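Local coordinates for probable cobalt-precorrin-6B C(15)-methyltransferase (decarboxylating) (Methanothermobacter thermautotrophicus, PDB 1L3I), which probably catalyses the S-adenosylmethionine-dependent methylation of cobalt-precorrin-6B at C-15 and its decarboxylation at C-12, yielding cobalt-precorrin-7 in anaerobic cobalamin biosynthesis, at residues C42-V47 / E72-R77; I61-E66 / G110-E115; D90-L95 / L117-D122. All blocks are in the same frame, centred on the assembly; numbering follows the deposited sequence.

Interaction 1: residues C42-V47 / E72-R77; sequences CGTGGV and EMNLQR. With SAH (S-adenosyl-L-homocysteine), chain G.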
loop_
_atom_site.group_PDB
_atom_site.type_symbol
_atom_site.label_atom_id
_atom_site.label_comp_id
_atom_site.label_asym_id
_atom_site.label_seq_id
_atom_site.Cartn_x
_atom_site.Cartn_y
_atom_site.Cartn_z
ATOM N N CYS A 42 -18.962 14.037 -13.047
ATOM C CA CYS A 42 -18.272 15.054 -12.263
ATOM C C CYS A 42 -18.435 15.001 -10.746
ATOM O O CYS A 42 -17.624 15.586 -10.033
ATOM C CB CYS A 42 -18.566 16.460 -12.791
ATOM S SG CYS A 42 -20.270 16.972 -12.795
ATOM N N GLY A 43 -19.455 14.291 -10.265
ATOM C CA GLY A 43 -19.692 14.153 -8.833
ATOM C C GLY A 43 -19.679 15.462 -8.056
ATOM O O GLY A 43 -20.460 16.350 -8.351
ATOM N N THR A 44 -18.796 15.550 -7.059
ATOM C CA THR A 44 -18.629 16.739 -6.224
ATOM C C THR A 44 -17.905 17.882 -6.971
ATOM O O THR A 44 -17.997 19.046 -6.581
ATOM C CB THR A 44 -17.876 16.372 -4.930
ATOM O OG1 THR A 44 -18.602 15.361 -4.233
ATOM C CG2 THR A 44 -17.709 17.562 -4.015
ATOM N N GLY A 45 -17.163 17.543 -8.021
ATOM C CA GLY A 45 -16.472 18.559 -8.790
ATOM C C GLY A 45 -14.970 18.572 -8.639
ATOM O O GLY A 45 -14.304 19.425 -9.217
ATOM N N GLY A 46 -14.416 17.603 -7.921
ATOM C CA GLY A 46 -12.976 17.544 -7.722
ATOM C C GLY A 46 -12.121 17.640 -8.986
ATOM O O GLY A 46 -11.130 18.357 -9.025
ATOM N N VAL A 47 -12.492 16.907 -10.028
ATOM C CA VAL A 47 -11.729 16.929 -11.275
ATOM C C VAL A 47 -12.115 18.133 -12.131
ATOM O O VAL A 47 -11.256 18.778 -12.719
ATOM C CB VAL A 47 -11.910 15.598 -12.044
ATOM C CG1 VAL A 47 -11.206 15.642 -13.369
ATOM C CG2 VAL A 47 -11.378 14.437 -11.197
ATOM N N GLU A 72 -21.605 22.892 -9.501
ATOM C CA GLU A 72 -21.787 24.328 -9.805
ATOM C C GLU A 72 -21.526 25.165 -8.552
ATOM O O GLU A 72 -20.871 26.210 -8.599
ATOM C CB GLU A 72 -23.179 24.623 -10.385
ATOM C CG GLU A 72 -23.466 26.108 -10.745
ATOM C CD GLU A 72 -22.435 26.793 -11.709
ATOM O OE1 GLU A 72 -21.959 26.175 -12.696
ATOM O OE2 GLU A 72 -22.124 27.999 -11.513
HETATM N N MSE A 73 -21.964 24.637 -7.421
HETATM C CA MSE A 73 -21.782 25.288 -6.133
HETATM C C MSE A 73 -20.282 25.427 -5.811
HETATM O O MSE A 73 -19.824 26.494 -5.397
HETATM C CB MSE A 73 -22.464 24.438 -5.080
HETATM C CG MSE A 73 -22.952 25.199 -3.893
HETATM SE SE MSE A 73 -22.941 24.005 -2.399
HETATM C CE MSE A 73 -21.583 24.896 -1.394
ATOM N N ASN A 74 -19.528 24.340 -5.986
ATOM C CA ASN A 74 -18.085 24.355 -5.726
ATOM C C ASN A 74 -17.316 25.206 -6.752
ATOM O O ASN A 74 -16.291 25.818 -6.423
ATOM C CB ASN A 74 -17.529 22.922 -5.648
ATOM C CG ASN A 74 -17.836 22.255 -4.311
ATOM O OD1 ASN A 74 -17.699 22.866 -3.252
ATOM N ND2 ASN A 74 -18.257 20.994 -4.355
ATOM N N LEU A 75 -17.820 25.252 -7.986
ATOM C CA LEU A 75 -17.207 26.072 -9.032
ATOM C C LEU A 75 -17.362 27.540 -8.630
ATOM O O LEU A 75 -16.391 28.298 -8.595
ATOM C CB LEU A 75 -17.920 25.851 -10.360
ATOM C CG LEU A 75 -17.568 24.579 -11.114
ATOM C CD1 LEU A 75 -18.503 24.419 -12.301
ATOM C CD2 LEU A 75 -16.126 24.673 -11.550
ATOM N N GLN A 76 -18.582 27.925 -8.279
ATOM C CA GLN A 76 -18.849 29.298 -7.884
ATOM C C GLN A 76 -18.040 29.782 -6.698
ATOM O O GLN A 76 -17.510 30.886 -6.733
ATOM C CB GLN A 76 -20.315 29.506 -7.587
ATOM C CG GLN A 76 -20.596 30.937 -7.208
ATOM C CD GLN A 76 -21.886 31.066 -6.476
ATOM O OE1 GLN A 76 -22.868 31.581 -7.020
ATOM N NE2 GLN A 76 -21.920 30.561 -5.237
ATOM N N ARG A 77 -17.978 28.986 -5.637
ATOM C CA ARG A 77 -17.215 29.364 -4.442
ATOM C C ARG A 77 -15.707 29.581 -4.684
ATOM O O ARG A 77 -15.030 30.239 -3.897
ATOM C CB ARG A 77 -17.432 28.324 -3.345
ATOM C CG ARG A 77 -18.835 28.359 -2.747
ATOM C CD ARG A 77 -19.101 27.151 -1.848
ATOM N NE ARG A 77 -17.881 26.515 -1.391
ATOM C CZ ARG A 77 -17.407 26.583 -0.149
ATOM N NH1 ARG A 77 -18.063 27.271 0.779
ATOM N NH2 ARG A 77 -16.270 25.950 0.168
HETATM N N SAH G . -14.408 12.707 -9.480
HETATM C CA SAH G . -15.486 13.392 -8.758
HETATM C CB SAH G . -16.458 12.382 -8.092
HETATM C CG SAH G . -17.156 11.444 -9.116
HETATM S SD SAH G . -18.331 10.258 -8.450
HETATM C C SAH G . -14.868 14.311 -7.714
HETATM O O SAH G . -13.626 14.346 -7.653
HETATM O OXT SAH G . -15.623 14.993 -6.992
HETATM C "C5'" SAH G . -18.908 9.445 -9.919
HETATM C "C4'" SAH G . -20.024 10.168 -10.586
HETATM O "O4'" SAH G . -20.362 9.345 -11.718
HETATM C "C3'" SAH G . -21.376 10.343 -9.732
HETATM O "O3'" SAH G . -21.805 11.698 -9.383
HETATM C "C2'" SAH G . -22.357 9.561 -10.636
HETATM O "O2'" SAH G . -23.745 9.928 -10.598
HETATM C "C1'" SAH G . -21.689 9.697 -11.986
HETATM N N9 SAH G . -22.033 8.773 -13.059
HETATM C C8 SAH G . -21.917 7.361 -13.050
HETATM N N7 SAH G . -22.296 6.851 -14.182
HETATM C C5 SAH G . -22.693 7.947 -14.980
HETATM C C6 SAH G . -23.194 8.061 -16.290
HETATM N N6 SAH G . -23.390 6.992 -17.069
HETATM N N1 SAH G . -23.483 9.295 -16.791
HETATM C C2 SAH G . -23.281 10.346 -16.006
HETATM N N3 SAH G . -22.819 10.369 -14.769
HETATM C C4 SAH G . -22.537 9.137 -14.300
#
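Asn74, on helix 65-77, donates from ND2 to the carbonyl oxygen of Thr44, with 3.0 Å between Asn74 ND2 and Thr44 O. The bond is fairly straight at the donor (N-H...O 154°), and the oxygen lies close to the plane of the amide. CG2 of Thr44 also meets this group, 3.5 Å from Asn74 ND2, the two side chains meeting at a slant. In Thr44 the methyl is anti to the backbone N (chi1 -58° for OG1), which lays it against the amide while OG1 is used in a hydrogen bond to the carbonyl of Pro14. The far end of the amide is held as well, because OD1 of Asn74 accepts from the backbone N of Ile8; bonds at both ends fix its rotation. An alanine at Asn74 would lose both bonds and is likely to leave the buried Thr44 carbonyl without this donor and Ile8 without its acceptor.

The other side of this loop faces the ligand. Gly46 N donates to the carboxylate of S-adenosyl-L-homocysteine (3.0 Å from Gly46 N to ligand OXT, N-H...O 157°), and Gly45 N adds a weak bond to OXT of 3.2 Å. A type II' beta turn from Cys42 to Gly45 leads into these amides, closed by Gly45 N to Cys42 O at 2.8 Å. Space explains two glycines of this loop: a beta carbon on Gly43 would run into CB of the ligand, and one on Gly46 into its carboxylate O. Further out, Gly43 N is tied to OD2 of Asp62. This compact turn leading into helix 46-52, with Gly41, Gly43 and Gly46 in a spacing consistent with the GxGxxG pattern, is the glycine-rich loop of Rossmann-like methyltransferases, where the amino-acid end of the cofactor binds.

Interaction 2: residues I61-E66 / G110-E115; sequences IDRNPE and GGELQE. With SAH (S-adenosyl-L-homocysteine), chain G.
Arg63 and Gly110 come nearest in backbone, their CA atoms still 9.1 Å apart, which leaves the Arg63 side chain to span the distance. Segment 61-66 is a strand-to-helix connection and segment 110-115 a loop leading into helix 113-122, both flanking the nucleoside of S-adenosyl-L-homocysteine in a Rossmann-like fold. Asp62, ending strand 57-62, takes both ribose hydroxyls: OD2 accepts from O3' at 2.6 Å and OD1 from O2' at 2.8 Å. OD1 also closes an Asx turn, using its anti lone pair for Asn64 N. Arg63, extended from CG to NE, lies over one face of the adenine, its CG 3.5 Å from C2 of the ligand. The guanidinium has Gly110 CA over one face and the adenine N6 at its edge, while NE forms a salt bridge to Asp90. At the far end Arg63 NH2 makes a weak, bent bond to Gly110 O (2.9 Å, 119°) and a long salt bridge to Glu112. A beta carbon on Gly110 would clash with Arg63 NH2 and with ligand N7. Glu112, its chain extended beyond CG, brings OE1 to the adenine amino group, 3.1 Å from N6, in a weak hydrogen bond.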
loop_
_atom_site.group_PDB
_atom_site.type_symbol
_atom_site.label_atom_id
_atom_site.label_comp_id
_atom_site.label_asym_id
_atom_site.label_seq_id
_atom_site.Cartn_x
_atom_site.Cartn_y
_atom_site.Cartn_z
ATOM N N ILE A 61 -20.347 16.251 -16.954
ATOM C CA ILE A 61 -21.563 15.461 -17.070
ATOM C C ILE A 61 -21.852 14.641 -15.815
ATOM O O ILE A 61 -20.917 14.152 -15.164
ATOM C CB ILE A 61 -21.403 14.453 -18.227
ATOM C CG1 ILE A 61 -21.072 15.168 -19.528
ATOM C CG2 ILE A 61 -22.630 13.596 -18.376
ATOM C CD1 ILE A 61 -20.600 14.233 -20.627
ATOM N N ASP A 62 -23.139 14.468 -15.500
ATOM C CA ASP A 62 -23.566 13.648 -14.369
ATOM C C ASP A 62 -25.060 13.304 -14.409
ATOM O O ASP A 62 -25.888 14.144 -14.742
ATOM C CB ASP A 62 -23.222 14.305 -13.036
ATOM C CG ASP A 62 -22.952 13.278 -11.947
ATOM O OD1 ASP A 62 -23.885 12.523 -11.599
ATOM O OD2 ASP A 62 -21.804 13.222 -11.455
ATOM N N ARG A 63 -25.371 12.052 -14.086
ATOM C CA ARG A 63 -26.746 11.547 -14.026
ATOM C C ARG A 63 -27.475 12.250 -12.886
ATOM O O ARG A 63 -28.656 12.589 -12.986
ATOM C CB ARG A 63 -26.765 10.063 -13.647
ATOM C CG ARG A 63 -26.217 9.081 -14.624
ATOM C CD ARG A 63 -26.291 7.693 -14.019
ATOM N NE ARG A 63 -25.850 6.677 -14.968
ATOM C CZ ARG A 63 -26.108 5.378 -14.855
ATOM N NH1 ARG A 63 -26.812 4.911 -13.839
ATOM N NH2 ARG A 63 -25.643 4.532 -15.771
ATOM N N ASN A 64 -26.773 12.372 -11.765
ATOM C CA ASN A 64 -27.314 12.960 -10.561
ATOM C C ASN A 64 -27.466 14.470 -10.613
ATOM O O ASN A 64 -26.468 15.198 -10.684
ATOM C CB ASN A 64 -26.459 12.558 -9.347
ATOM C CG ASN A 64 -27.157 12.812 -7.993
ATOM O OD1 ASN A 64 -26.515 12.754 -6.938
ATOM N ND2 ASN A 64 -28.458 13.058 -8.014
ATOM N N PRO A 65 -28.726 14.975 -10.564
ATOM C CA PRO A 65 -29.027 16.407 -10.591
ATOM C C PRO A 65 -28.269 17.048 -9.435
ATOM O O PRO A 65 -27.778 18.168 -9.544
ATOM C CB PRO A 65 -30.526 16.437 -10.305
ATOM C CG PRO A 65 -31.017 15.200 -10.921
ATOM C CD PRO A 65 -29.978 14.189 -10.514
ATOM N N GLU A 66 -28.160 16.304 -8.335
ATOM C CA GLU A 66 -27.476 16.769 -7.142
ATOM C C GLU A 66 -25.977 16.899 -7.320
ATOM O O GLU A 66 -25.343 17.728 -6.664
ATOM C CB GLU A 66 -27.795 15.849 -5.965
ATOM C CG GLU A 66 -29.224 16.000 -5.460
ATOM C CD GLU A 66 -29.467 17.273 -4.619
ATOM O OE1 GLU A 66 -28.800 18.316 -4.823
ATOM O OE2 GLU A 66 -30.354 17.225 -3.744
ATOM N N GLY A 110 -21.170 3.979 -14.282
ATOM C CA GLY A 110 -22.500 3.452 -13.994
ATOM C C GLY A 110 -22.988 2.283 -14.828
ATOM O O GLY A 110 -24.181 2.169 -15.118
ATOM N N GLY A 111 -22.077 1.406 -15.216
ATOM C CA GLY A 111 -22.453 0.255 -16.008
ATOM C C GLY A 111 -22.281 0.447 -17.497
ATOM O O GLY A 111 -22.294 -0.521 -18.241
ATOM N N GLU A 112 -22.050 1.682 -17.925
ATOM C CA GLU A 112 -21.894 1.985 -19.350
ATOM C C GLU A 112 -20.468 2.346 -19.756
ATOM O O GLU A 112 -20.267 3.038 -20.749
ATOM C CB GLU A 112 -22.831 3.135 -19.732
ATOM C CG GLU A 112 -24.272 2.896 -19.325
ATOM C CD GLU A 112 -25.127 4.138 -19.433
ATOM O OE1 GLU A 112 -24.571 5.255 -19.387
ATOM O OE2 GLU A 112 -26.361 3.987 -19.546
ATOM N N LEU A 113 -19.482 1.835 -19.024
ATOM C CA LEU A 113 -18.087 2.157 -19.315
ATOM C C LEU A 113 -17.683 1.926 -20.767
ATOM O O LEU A 113 -17.143 2.816 -21.437
ATOM C CB LEU A 113 -17.138 1.387 -18.392
ATOM C CG LEU A 113 -15.666 1.702 -18.639
ATOM C CD1 LEU A 113 -15.352 3.157 -18.298
ATOM C CD2 LEU A 113 -14.811 0.749 -17.836
ATOM N N GLN A 114 -17.957 0.720 -21.247
ATOM C CA GLN A 114 -17.619 0.333 -22.611
ATOM C C GLN A 114 -18.188 1.300 -23.646
ATOM O O GLN A 114 -17.472 1.758 -24.539
ATOM C CB GLN A 114 -18.135 -1.073 -22.862
ATOM C CG GLN A 114 -17.748 -1.651 -24.191
ATOM C CD GLN A 114 -18.258 -3.061 -24.339
ATOM O OE1 GLN A 114 -19.464 -3.286 -24.522
ATOM N NE2 GLN A 114 -17.349 -4.028 -24.240
ATOM N N GLU A 115 -19.468 1.624 -23.496
ATOM C CA GLU A 115 -20.168 2.535 -24.403
ATOM C C GLU A 115 -19.543 3.927 -24.355
ATOM O O GLU A 115 -19.283 4.536 -25.396
ATOM C CB GLU A 115 -21.639 2.615 -23.993
ATOM C CG GLU A 115 -22.519 3.433 -24.900
ATOM C CD GLU A 115 -23.971 3.465 -24.434
ATOM O OE1 GLU A 115 -24.298 2.815 -23.407
ATOM O OE2 GLU A 115 -24.791 4.143 -25.104
HETATM N N SAH G . -14.408 12.707 -9.480
HETATM C CA SAH G . -15.486 13.392 -8.758
HETATM C CB SAH G . -16.458 12.382 -8.092
HETATM C CG SAH G . -17.156 11.444 -9.116
HETATM S SD SAH G . -18.331 10.258 -8.450
HETATM C C SAH G . -14.868 14.311 -7.714
HETATM O O SAH G . -13.626 14.346 -7.653
HETATM O OXT SAH G . -15.623 14.993 -6.992
HETATM C "C5'" SAH G . -18.908 9.445 -9.919
HETATM C "C4'" SAH G . -20.024 10.168 -10.586
HETATM O "O4'" SAH G . -20.362 9.345 -11.718
HETATM C "C3'" SAH G . -21.376 10.343 -9.732
HETATM O "O3'" SAH G . -21.805 11.698 -9.383
HETATM C "C2'" SAH G . -22.357 9.561 -10.636
HETATM O "O2'" SAH G . -23.745 9.928 -10.598
HETATM C "C1'" SAH G . -21.689 9.697 -11.986
HETATM N N9 SAH G . -22.033 8.773 -13.059
HETATM C C8 SAH G . -21.917 7.361 -13.050
HETATM N N7 SAH G . -22.296 6.851 -14.182
HETATM C C5 SAH G . -22.693 7.947 -14.980
HETATM C C6 SAH G . -23.194 8.061 -16.290
HETATM N N6 SAH G . -23.390 6.992 -17.069
HETATM N N1 SAH G . -23.483 9.295 -16.791
HETATM C C2 SAH G . -23.281 10.346 -16.006
HETATM N N3 SAH G . -22.819 10.369 -14.769
HETATM C C4 SAH G . -22.537 9.137 -14.300
#

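Interaction 3: residues D90-L95 / L117-D122; sequences DAPEAL and LRIIKD. With SAH (S-adenosyl-L-homocysteine), chain G.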
loop_
_atom_site.group_PDB
_atom_site.type_symbol
_atom_site.label_atom_id
_atom_site.label_comp_id
_atom_site.label_asym_id
_atom_site.label_seq_id
_atom_site.Cartn_x
_atom_site.Cartn_y
_atom_site.Cartn_z
ATOM N N ASP A 90 -27.462 11.102 -18.657
ATOM C CA ASP A 90 -26.644 9.918 -18.811
ATOM C C ASP A 90 -25.519 10.272 -19.796
ATOM O O ASP A 90 -25.759 10.898 -20.824
ATOM C CB ASP A 90 -27.522 8.785 -19.339
ATOM C CG ASP A 90 -26.920 7.422 -19.094
ATOM O OD1 ASP A 90 -26.446 7.161 -17.959
ATOM O OD2 ASP A 90 -26.938 6.608 -20.042
ATOM N N ALA A 91 -24.303 9.863 -19.461
ATOM C CA ALA A 91 -23.113 10.153 -20.255
ATOM C C ALA A 91 -23.131 9.937 -21.765
ATOM O O ALA A 91 -22.775 10.851 -22.513
ATOM C CB ALA A 91 -21.889 9.461 -19.656
ATOM N N PRO A 92 -23.508 8.735 -22.241
ATOM C CA PRO A 92 -23.496 8.557 -23.703
ATOM C C PRO A 92 -24.320 9.593 -24.473
ATOM O O PRO A 92 -23.813 10.191 -25.425
ATOM C CB PRO A 92 -24.000 7.135 -23.869
ATOM C CG PRO A 92 -23.472 6.464 -22.620
ATOM C CD PRO A 92 -23.877 7.479 -21.577
ATOM N N GLU A 93 -25.541 9.860 -23.999
ATOM C CA GLU A 93 -26.428 10.845 -24.617
ATOM C C GLU A 93 -25.745 12.202 -24.645
ATOM O O GLU A 93 -25.707 12.863 -25.690
ATOM C CB GLU A 93 -27.763 10.944 -23.843
ATOM C CG GLU A 93 -28.533 12.303 -23.923
ATOM C CD GLU A 93 -28.156 13.303 -22.803
ATOM O OE1 GLU A 93 -28.165 12.903 -21.608
ATOM O OE2 GLU A 93 -27.855 14.492 -23.110
ATOM N N ALA A 94 -25.204 12.598 -23.490
ATOM C CA ALA A 94 -24.535 13.885 -23.300
ATOM C C ALA A 94 -23.265 14.020 -24.124
ATOM O O ALA A 94 -23.010 15.079 -24.708
ATOM C CB ALA A 94 -24.227 14.094 -21.837
ATOM N N LEU A 95 -22.474 12.949 -24.163
ATOM C CA LEU A 95 -21.207 12.933 -24.903
ATOM C C LEU A 95 -21.392 13.199 -26.392
ATOM O O LEU A 95 -20.531 13.803 -27.022
ATOM C CB LEU A 95 -20.473 11.600 -24.711
ATOM C CG LEU A 95 -19.658 11.398 -23.436
ATOM C CD1 LEU A 95 -19.315 9.930 -23.328
ATOM C CD2 LEU A 95 -18.401 12.269 -23.446
ATOM N N LEU A 117 -16.585 4.790 -23.349
ATOM C CA LEU A 117 -15.248 4.805 -23.940
ATOM C C LEU A 117 -15.265 4.802 -25.472
ATOM O O LEU A 117 -14.604 5.633 -26.093
ATOM C CB LEU A 117 -14.392 3.652 -23.405
ATOM C CG LEU A 117 -13.882 3.768 -21.972
ATOM C CD1 LEU A 117 -13.059 2.534 -21.691
ATOM C CD2 LEU A 117 -13.066 5.043 -21.760
ATOM N N ARG A 118 -16.049 3.905 -26.076
ATOM C CA ARG A 118 -16.164 3.824 -27.533
ATOM C C ARG A 118 -16.507 5.192 -28.096
ATOM O O ARG A 118 -15.935 5.599 -29.094
ATOM C CB ARG A 118 -17.262 2.859 -27.950
ATOM C CG ARG A 118 -16.883 1.397 -27.944
ATOM C CD ARG A 118 -18.052 0.602 -28.469
ATOM N NE ARG A 118 -17.896 -0.832 -28.333
ATOM C CZ ARG A 118 -18.813 -1.631 -27.797
ATOM N NH1 ARG A 118 -19.958 -1.129 -27.327
ATOM N NH2 ARG A 118 -18.622 -2.954 -27.768
ATOM N N ILE A 119 -17.462 5.871 -27.461
ATOM C CA ILE A 119 -17.878 7.219 -27.867
ATOM C C ILE A 119 -16.728 8.204 -27.683
ATOM O O ILE A 119 -16.474 9.018 -28.563
ATOM C CB ILE A 119 -19.125 7.721 -27.061
ATOM C CG1 ILE A 119 -20.345 6.833 -27.341
ATOM C CG2 ILE A 119 -19.413 9.190 -27.352
ATOM C CD1 ILE A 119 -21.532 7.097 -26.423
ATOM N N ILE A 120 -16.054 8.165 -26.533
ATOM C CA ILE A 120 -14.933 9.083 -26.305
ATOM C C ILE A 120 -13.890 8.874 -27.406
ATOM O O ILE A 120 -13.291 9.826 -27.874
ATOM C CB ILE A 120 -14.265 8.910 -24.894
ATOM C CG1 ILE A 120 -15.174 9.464 -23.786
ATOM C CG2 ILE A 120 -12.917 9.633 -24.855
ATOM C CD1 ILE A 120 -14.650 9.250 -22.379
ATOM N N LYS A 121 -13.685 7.631 -27.830
ATOM C CA LYS A 121 -12.716 7.389 -28.891
ATOM C C LYS A 121 -13.171 8.174 -30.128
ATOM O O LYS A 121 -12.420 9.005 -30.609
ATOM C CB LYS A 121 -12.565 5.904 -29.232
ATOM C CG LYS A 121 -11.485 5.666 -30.261
ATOM C CD LYS A 121 -11.550 4.270 -30.830
ATOM C CE LYS A 121 -10.541 4.123 -31.982
ATOM N NZ LYS A 121 -10.486 2.709 -32.502
ATOM N N ASP A 122 -14.438 8.001 -30.542
ATOM C CA ASP A 122 -15.037 8.681 -31.724
ATOM C C ASP A 122 -14.921 10.220 -31.764
ATOM O O ASP A 122 -15.125 10.827 -32.823
ATOM C CB ASP A 122 -16.546 8.371 -31.875
ATOM C CG ASP A 122 -16.851 6.926 -32.295
ATOM O OD1 ASP A 122 -16.034 5.999 -32.190
ATOM O OD2 ASP A 122 -17.999 6.699 -32.696
HETATM N N SAH G . -14.408 12.707 -9.480
HETATM C CA SAH G . -15.486 13.392 -8.758
HETATM C CB SAH G . -16.458 12.382 -8.092
HETATM C CG SAH G . -17.156 11.444 -9.116
HETATM S SD SAH G . -18.331 10.258 -8.450
HETATM C C SAH G . -14.868 14.311 -7.714
HETATM O O SAH G . -13.626 14.346 -7.653
HETATM O OXT SAH G . -15.623 14.993 -6.992
HETATM C "C5'" SAH G . -18.908 9.445 -9.919
HETATM C "C4'" SAH G . -20.024 10.168 -10.586
HETATM O "O4'" SAH G . -20.362 9.345 -11.718
HETATM C "C3'" SAH G . -21.376 10.343 -9.732
HETATM O "O3'" SAH G . -21.805 11.698 -9.383
HETATM C "C2'" SAH G . -22.357 9.561 -10.636
HETATM O "O2'" SAH G . -23.745 9.928 -10.598
HETATM C "C1'" SAH G . -21.689 9.697 -11.986
HETATM N N9 SAH G . -22.033 8.773 -13.059
HETATM C C8 SAH G . -21.917 7.361 -13.050
HETATM N N7 SAH G . -22.296 6.851 -14.182
HETATM C C5 SAH G . -22.693 7.947 -14.980
HETATM C C6 SAH G . -23.194 8.061 -16.290
HETATM N N6 SAH G . -23.390 6.992 -17.069
HETATM N N1 SAH G . -23.483 9.295 -16.791
HETATM C C2 SAH G . -23.281 10.346 -16.006
HETATM N N3 SAH G . -22.819 10.369 -14.769
HETATM C C4 SAH G . -22.537 9.137 -14.300
#
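Pro92 and Leu95 are the residues by which helix 91-95 rests on Ile119 and Ile120 of helix 113-122, and the segment that carries them starts at the cofactor. Asp90 stands at the N-cap position, but its carboxylate makes no capping bond; OD1 lies instead 3.2 Å from N6 of the adenine and is salt-bridged to Arg63. Its OD2 is close to OE2 of Glu112, and crowding of two acid oxygens may favour a shared or retained proton there. Ala91, in the first turn of the helix, donates from its backbone N to adenine N1, with 2.9 Å between Ala91 N and N1 and an N-H...N angle of 146°. Its methyl approaches the same ring atom, with CB 3.3 Å from N1, adding packing to the polar recognition.

With Pro92 the chain turns to the second helix. Its ring carbon CB touches CD1 of Ile119 at 3.6 Å, and Pro92 and Ile119 are also the pair whose CA atoms lie nearest across the contact. One turn on, Leu95 points at the partner helix and sets its CB 3.7 Å from CG2 of Ile119. Ile119 is thereby touched through two branches: CG1, anti to the carbonyl carbon (chi1 -63°), carries CD1 to the proline, while CG2 is left for the leucine. Beyond CB, Leu95 CD1 reaches CG1 of Ile120 at 4.2 Å, a looser contact.

The contact is wholly apolar, and the short axes run nearly parallel, 11° apart and 10.0 Å at closest approach. Ile116, earlier on helix 113-122, continues the packing against Ala91, Pro92 and Leu95. Underneath lies the parallel part of the sheet: Leu95 covers Val38 and Val40 of strand 36-40, and Ile120 covers Ile101, Ala104 and Val106 of strand 101-106.

In the fold
All three contacts border the bound S-adenosyl-L-homocysteine, yet they differ in depth and chemistry. Interactions 1 and 3 are buried, the first resting on a single amide-to-carbonyl bond and the third on aliphatic packing alone; interaction 2 is a surface contact held by a long salt bridge and a weak hydrogen bond. Interactions 1 and 2 share helix 65-77 and are stitched together where Asp62 meets the backbone of Cys42 and Gly43. Interactions 2 and 3 share helix 113-122, with centres 10 Å apart, and Asp90 joins them through its salt bridge to Arg63, with Glu112 close by. Interactions 1 and 3 do not touch, serving the carboxylate and adenine ends of the ligand respectively.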